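Local coordinates for enterochelin esterase (Salmonella enterica subsp. enterica serovar Typhimurium, PDB 3MGA), which probably hydrolyses the ester bonds of ferric enterobactin, the iron-loaded siderophore, so that its iron can be released inside the cell, at residues A[31-45]-A[74-88]. Sequence-based numbering, arbitrary orientation.
Sequences NYRVTFWWRDPQGNE and RIAGTDVWRWSTALS
The guanidinium of R74 is sandwiched: the peptide from N44 to E45 crosses one face, W81 CZ2 meets the opposite one, and D40 OD2 sits at its edge. These groups close one end of the antiparallel pair 32-39/80-87, the central strands of a four-stranded sheet in the E-set-like N-terminal domain; the strand axes run at 159°, and hydrogen-bonded pairs (Y32-L87, V34-T85, F36-W83, W38-W81) alternate with non-hydrogen-bonded ones. W38 and W81 lie side by side, W81 CD1 at the edge of the W38 ring, 3.4 Å from W38 CE3, and W38 CZ3 over a face of W81. Together with F36 and W83 they face strand 52-57 of the second sheet, as in a β-sandwich. On the other face of the sheet, W37 CZ3 packs 3.6 Å from R82 CD, and T35 OG1 hydrogen-bonds S84 OG at 2.7 Å. D40 OD2 gathers a salt bridge from R74 NH2 at 2.8 Å, its hydrogen bond bent and weak, a weak bond from W81 NE1, and S48 OG. R39, extended from CG to NE (chi1 -176°), reaches D79 while its NH2 pairs with E13. The R39 NE to D79 OD2 salt bridge, 3.2 Å, is nearly straight, in the guanidinium plane but tilted from the carboxylate plane.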
loop_
_atom_site.group_PDB
_atom_site.type_symbol
_atom_site.label_atom_id
_atom_site.label_comp_id
_atom_site.label_asym_id
_atom_site.label_seq_id
_atom_site.Cartn_x
_atom_site.Cartn_y
_atom_site.Cartn_z
ATOM N N ASN A 31 18.868 -8.424 -14.047
ATOM C CA ASN A 31 18.597 -8.062 -12.666
ATOM C C ASN A 31 19.688 -7.152 -12.144
ATOM O O ASN A 31 20.656 -6.879 -12.850
ATOM C CB ASN A 31 18.472 -9.318 -11.807
ATOM C CG ASN A 31 17.254 -10.124 -12.160
ATOM O OD1 ASN A 31 16.198 -9.562 -12.447
ATOM N ND2 ASN A 31 17.380 -11.449 -12.133
ATOM N N TYR A 32 19.535 -6.698 -10.905
ATOM C CA TYR A 32 20.474 -5.768 -10.304
ATOM C C TYR A 32 21.088 -6.227 -8.984
ATOM O O TYR A 32 20.410 -6.796 -8.133
ATOM C CB TYR A 32 19.753 -4.415 -10.066
ATOM C CG TYR A 32 19.383 -3.682 -11.337
ATOM C CD1 TYR A 32 18.241 -4.020 -12.057
ATOM C CD2 TYR A 32 20.178 -2.657 -11.823
ATOM C CE1 TYR A 32 17.910 -3.361 -13.226
ATOM C CE2 TYR A 32 19.851 -1.990 -12.990
ATOM C CZ TYR A 32 18.716 -2.344 -13.689
ATOM O OH TYR A 32 18.386 -1.693 -14.863
ATOM N N ARG A 33 22.384 -5.974 -8.831
ATOM C CA ARG A 33 23.098 -6.251 -7.587
ATOM C C ARG A 33 23.020 -4.909 -6.849
ATOM O O ARG A 33 23.702 -3.952 -7.217
ATOM C CB ARG A 33 24.564 -6.637 -7.845
ATOM C CG ARG A 33 25.436 -6.742 -6.573
ATOM C CD ARG A 33 25.494 -8.119 -5.848
ATOM N NE ARG A 33 24.246 -8.888 -5.786
ATOM C CZ ARG A 33 24.035 -9.918 -4.959
ATOM N NH1 ARG A 33 22.880 -10.572 -4.988
ATOM N NH2 ARG A 33 24.959 -10.288 -4.084
ATOM N N VAL A 34 22.178 -4.836 -5.825
ATOM C CA VAL A 34 21.989 -3.600 -5.074
ATOM C C VAL A 34 22.703 -3.645 -3.721
ATOM O O VAL A 34 22.539 -4.594 -2.961
ATOM C CB VAL A 34 20.492 -3.321 -4.858
ATOM C CG1 VAL A 34 20.294 -1.998 -4.138
ATOM C CG2 VAL A 34 19.759 -3.313 -6.200
ATOM N N THR A 35 23.486 -2.606 -3.429
ATOM C CA THR A 35 24.236 -2.521 -2.185
ATOM C C THR A 35 23.713 -1.410 -1.287
ATOM O O THR A 35 23.522 -0.276 -1.729
ATOM C CB THR A 35 25.736 -2.255 -2.456
ATOM O OG1 THR A 35 26.278 -3.331 -3.226
ATOM C CG2 THR A 35 26.512 -2.135 -1.158
ATOM N N PHE A 36 23.500 -1.753 -0.021
ATOM C CA PHE A 36 23.021 -0.821 0.985
ATOM C C PHE A 36 24.168 -0.436 1.900
ATOM O O PHE A 36 25.041 -1.259 2.186
ATOM C CB PHE A 36 21.911 -1.466 1.807
ATOM C CG PHE A 36 20.652 -1.719 1.031
ATOM C CD1 PHE A 36 19.535 -0.913 1.214
ATOM C CD2 PHE A 36 20.586 -2.742 0.110
ATOM C CE1 PHE A 36 18.366 -1.145 0.499
ATOM C CE2 PHE A 36 19.427 -2.973 -0.613
ATOM C CZ PHE A 36 18.314 -2.173 -0.417
ATOM N N TRP A 37 24.170 0.816 2.348
ATOM C CA TRP A 37 25.202 1.307 3.245
ATOM C C TRP A 37 24.590 1.993 4.465
ATOM O O TRP A 37 23.604 2.724 4.355
ATOM C CB TRP A 37 26.097 2.329 2.548
ATOM C CG TRP A 37 26.672 1.910 1.236
ATOM C CD1 TRP A 37 26.207 2.248 -0.002
ATOM C CD2 TRP A 37 27.827 1.095 1.022
ATOM N NE1 TRP A 37 26.997 1.691 -0.975
ATOM C CE2 TRP A 37 28.001 0.977 -0.375
ATOM C CE3 TRP A 37 28.734 0.449 1.874
ATOM C CZ2 TRP A 37 29.046 0.238 -0.941
ATOM C CZ3 TRP A 37 29.775 -0.284 1.310
ATOM C CH2 TRP A 37 29.919 -0.383 -0.083
ATOM N N TRP A 38 25.183 1.734 5.625
ATOM C CA TRP A 38 24.780 2.360 6.876
ATOM C C TRP A 38 26.062 2.715 7.605
ATOM O O TRP A 38 26.946 1.872 7.758
ATOM C CB TRP A 38 23.897 1.451 7.740
ATOM C CG TRP A 38 23.480 2.110 9.045
ATOM C CD1 TRP A 38 22.537 3.091 9.208
ATOM C CD2 TRP A 38 23.989 1.825 10.359
ATOM N NE1 TRP A 38 22.438 3.439 10.540
ATOM C CE2 TRP A 38 23.315 2.676 11.266
ATOM C CE3 TRP A 38 24.952 0.937 10.856
ATOM C CZ2 TRP A 38 23.569 2.660 12.637
ATOM C CZ3 TRP A 38 25.208 0.924 12.222
ATOM C CH2 TRP A 38 24.518 1.782 13.095
ATOM N N ARG A 39 26.164 3.974 8.018
ATOM C CA ARG A 39 27.330 4.472 8.731
ATOM C C ARG A 39 27.056 4.405 10.226
ATOM O O ARG A 39 26.124 5.040 10.721
ATOM C CB ARG A 39 27.625 5.917 8.325
ATOM C CG ARG A 39 28.896 6.487 8.943
ATOM C CD ARG A 39 29.161 7.903 8.458
ATOM N NE ARG A 39 30.482 8.381 8.855
ATOM C CZ ARG A 39 30.967 9.590 8.573
ATOM N NH1 ARG A 39 30.242 10.476 7.889
ATOM N NH2 ARG A 39 32.186 9.919 8.977
ATOM N N ASP A 40 27.864 3.632 10.944
ATOM C CA ASP A 40 27.701 3.498 12.384
ATOM C C ASP A 40 28.171 4.795 13.034
ATOM O O ASP A 40 29.315 5.199 12.843
ATOM C CB ASP A 40 28.505 2.297 12.900
ATOM C CG ASP A 40 28.200 1.960 14.352
ATOM O OD1 ASP A 40 27.849 2.870 15.133
ATOM O OD2 ASP A 40 28.328 0.775 14.719
ATOM N N PRO A 41 27.283 5.469 13.788
ATOM C CA PRO A 41 27.703 6.716 14.419
ATOM C C PRO A 41 28.604 6.523 15.639
ATOM O O PRO A 41 29.223 7.487 16.083
ATOM C CB PRO A 41 26.379 7.383 14.839
ATOM C CG PRO A 41 25.287 6.457 14.468
ATOM C CD PRO A 41 25.877 5.143 14.083
ATOM N N GLN A 42 28.682 5.298 16.169
ATOM C CA GLN A 42 29.506 5.017 17.359
ATOM C C GLN A 42 30.899 4.446 17.028
ATOM O O GLN A 42 31.556 3.866 17.893
ATOM C CB GLN A 42 28.758 4.090 18.326
ATOM C CG GLN A 42 27.381 4.621 18.734
ATOM C CD GLN A 42 26.637 3.688 19.676
ATOM O OE1 GLN A 42 27.158 3.287 20.712
ATOM N NE2 GLN A 42 25.396 3.367 19.328
ATOM N N GLY A 43 31.333 4.600 15.778
ATOM C CA GLY A 43 32.667 4.162 15.351
ATOM C C GLY A 43 32.846 2.740 14.842
ATOM O O GLY A 43 31.929 2.140 14.272
ATOM N N ASN A 44 34.056 2.217 15.048
ATOM C CA ASN A 44 34.431 0.871 14.611
ATOM C C ASN A 44 34.109 -0.214 15.654
ATOM O O ASN A 44 33.448 0.065 16.656
ATOM C CB ASN A 44 35.918 0.847 14.207
ATOM C CG ASN A 44 36.856 1.215 15.351
ATOM O OD1 ASN A 44 36.498 1.137 16.526
ATOM N ND2 ASN A 44 38.074 1.606 15.003
ATOM N N GLU A 45 34.572 -1.441 15.399
ATOM C CA GLU A 45 34.338 -2.595 16.292
ATOM C C GLU A 45 34.575 -2.290 17.774
ATOM O O GLU A 45 33.663 -2.418 18.596
ATOM C CB GLU A 45 35.243 -3.797 15.932
ATOM C CG GLU A 45 35.202 -4.290 14.485
ATOM C CD GLU A 45 35.977 -3.404 13.518
ATOM O OE1 GLU A 45 36.859 -2.639 13.966
ATOM O OE2 GLU A 45 35.714 -3.490 12.300
ATOM N N ARG A 74 29.976 -5.204 8.868
ATOM C CA ARG A 74 30.894 -4.076 8.742
ATOM C C ARG A 74 32.236 -4.466 8.138
ATOM O O ARG A 74 32.750 -5.561 8.377
ATOM C CB ARG A 74 31.134 -3.342 10.074
ATOM C CG ARG A 74 31.550 -4.203 11.247
ATOM C CD ARG A 74 32.401 -3.403 12.245
ATOM N NE ARG A 74 31.856 -2.090 12.607
ATOM C CZ ARG A 74 31.082 -1.835 13.661
ATOM N NH1 ARG A 74 30.720 -2.801 14.504
ATOM N NH2 ARG A 74 30.669 -0.595 13.878
ATOM N N ILE A 75 32.798 -3.544 7.362
ATOM C CA ILE A 75 34.088 -3.752 6.733
ATOM C C ILE A 75 35.107 -3.551 7.847
ATOM O O ILE A 75 35.307 -2.430 8.307
ATOM C CB ILE A 75 34.343 -2.745 5.582
ATOM C CG1 ILE A 75 33.124 -2.655 4.652
ATOM C CG2 ILE A 75 35.607 -3.114 4.815
ATOM C CD1 ILE A 75 32.638 -3.992 4.141
ATOM N N ALA A 76 35.715 -4.647 8.297
ATOM C CA ALA A 76 36.693 -4.617 9.390
ATOM C C ALA A 76 37.576 -3.363 9.391
ATOM O O ALA A 76 38.201 -3.039 8.383
ATOM C CB ALA A 76 37.563 -5.870 9.352
ATOM N N GLY A 77 37.604 -2.663 10.525
ATOM C CA GLY A 77 38.417 -1.454 10.689
ATOM C C GLY A 77 37.695 -0.125 10.513
ATOM O O GLY A 77 38.197 0.909 10.953
ATOM N N THR A 78 36.520 -0.144 9.882
ATOM C CA THR A 78 35.752 1.082 9.626
ATOM C C THR A 78 34.343 1.066 10.220
ATOM O O THR A 78 33.864 0.038 10.691
ATOM C CB THR A 78 35.600 1.317 8.112
ATOM O OG1 THR A 78 34.939 0.190 7.523
ATOM C CG2 THR A 78 36.949 1.507 7.453
ATOM N N ASP A 79 33.687 2.227 10.178
ATOM C CA ASP A 79 32.312 2.371 10.667
ATOM C C ASP A 79 31.303 2.098 9.544
ATOM O O ASP A 79 30.155 2.540 9.615
ATOM C CB ASP A 79 32.081 3.780 11.236
ATOM C CG ASP A 79 32.178 4.879 10.174
ATOM O OD1 ASP A 79 32.453 4.570 8.995
ATOM O OD2 ASP A 79 31.977 6.061 10.529
ATOM N N VAL A 80 31.735 1.378 8.512
ATOM C CA VAL A 80 30.881 1.080 7.379
ATOM C C VAL A 80 30.263 -0.300 7.480
ATOM O O VAL A 80 30.975 -1.293 7.639
ATOM C CB VAL A 80 31.667 1.107 6.051
ATOM C CG1 VAL A 80 30.736 0.793 4.882
ATOM C CG2 VAL A 80 32.351 2.451 5.848
ATOM N N TRP A 81 28.935 -0.344 7.413
ATOM C CA TRP A 81 28.193 -1.595 7.396
ATOM C C TRP A 81 27.678 -1.725 5.965
ATOM O O TRP A 81 27.375 -0.729 5.312
ATOM C CB TRP A 81 27.047 -1.609 8.399
ATOM C CG TRP A 81 27.478 -1.655 9.826
ATOM C CD1 TRP A 81 27.956 -0.618 10.568
ATOM C CD2 TRP A 81 27.413 -2.783 10.708
ATOM N NE1 TRP A 81 28.221 -1.034 11.850
ATOM C CE2 TRP A 81 27.894 -2.358 11.963
ATOM C CE3 TRP A 81 27.012 -4.113 10.556
ATOM C CZ2 TRP A 81 27.978 -3.214 13.064
ATOM C CZ3 TRP A 81 27.096 -4.963 11.643
ATOM C CH2 TRP A 81 27.576 -4.510 12.884
ATOM N N ARG A 82 27.568 -2.955 5.490
ATOM C CA ARG A 82 27.177 -3.203 4.123
ATOM C C ARG A 82 26.372 -4.477 4.000
ATOM O O ARG A 82 26.496 -5.392 4.810
ATOM C CB ARG A 82 28.465 -3.329 3.289
ATOM C CG ARG A 82 28.290 -3.695 1.818
ATOM C CD ARG A 82 29.646 -3.908 1.149
ATOM N NE ARG A 82 30.393 -5.002 1.771
ATOM C CZ ARG A 82 31.634 -5.360 1.439
ATOM N NH1 ARG A 82 32.297 -4.712 0.485
ATOM N NH2 ARG A 82 32.220 -6.371 2.076
ATOM N N TRP A 83 25.544 -4.522 2.966
ATOM C CA TRP A 83 24.732 -5.687 2.665
ATOM C C TRP A 83 24.198 -5.515 1.256
ATOM O O TRP A 83 23.779 -4.429 0.872
ATOM C CB TRP A 83 23.586 -5.849 3.665
ATOM C CG TRP A 83 22.748 -7.054 3.402
ATOM C CD1 TRP A 83 22.970 -8.323 3.853
ATOM C CD2 TRP A 83 21.552 -7.105 2.621
ATOM N NE1 TRP A 83 21.983 -9.165 3.399
ATOM C CE2 TRP A 83 21.099 -8.442 2.639
ATOM C CE3 TRP A 83 20.816 -6.151 1.905
ATOM C CZ2 TRP A 83 19.943 -8.851 1.966
ATOM C CZ3 TRP A 83 19.659 -6.557 1.241
ATOM C CH2 TRP A 83 19.235 -7.894 1.281
ATOM N N SER A 84 24.220 -6.593 0.487
ATOM C CA SER A 84 23.760 -6.548 -0.888
ATOM C C SER A 84 22.787 -7.665 -1.181
ATOM O O SER A 84 22.708 -8.644 -0.438
ATOM C CB SER A 84 24.955 -6.644 -1.838
ATOM O OG SER A 84 25.825 -5.541 -1.661
ATOM N N THR A 85 22.055 -7.506 -2.280
ATOM C CA THR A 85 21.078 -8.488 -2.716
ATOM C C THR A 85 20.772 -8.288 -4.193
ATOM O O THR A 85 21.286 -7.360 -4.815
ATOM C CB THR A 85 19.761 -8.359 -1.911
ATOM O OG1 THR A 85 18.786 -9.276 -2.424
ATOM C CG2 THR A 85 19.205 -6.957 -2.012
ATOM N N ALA A 86 19.943 -9.174 -4.743
ATOM C CA ALA A 86 19.516 -9.089 -6.133
ATOM C C ALA A 86 18.070 -8.590 -6.186
ATOM O O ALA A 86 17.239 -8.987 -5.369
ATOM C CB ALA A 86 19.626 -10.435 -6.806
ATOM N N LEU A 87 17.779 -7.708 -7.139
ATOM C CA LEU A 87 16.433 -7.172 -7.313
ATOM C C LEU A 87 16.106 -7.091 -8.791
ATOM O O LEU A 87 16.992 -6.847 -9.611
ATOM C CB LEU A 87 16.320 -5.793 -6.672
ATOM C CG LEU A 87 16.463 -5.760 -5.151
ATOM C CD1 LEU A 87 16.514 -4.331 -4.648
ATOM C CD2 LEU A 87 15.322 -6.540 -4.482
ATOM N N SER A 88 14.840 -7.306 -9.134
ATOM C CA SER A 88 14.411 -7.246 -10.528
ATOM C C SER A 88 14.392 -5.801 -11.040
ATOM O O SER A 88 14.301 -4.857 -10.269
ATOM C CB SER A 88 13.031 -7.871 -10.688
ATOM O OG SER A 88 12.069 -7.115 -9.978
#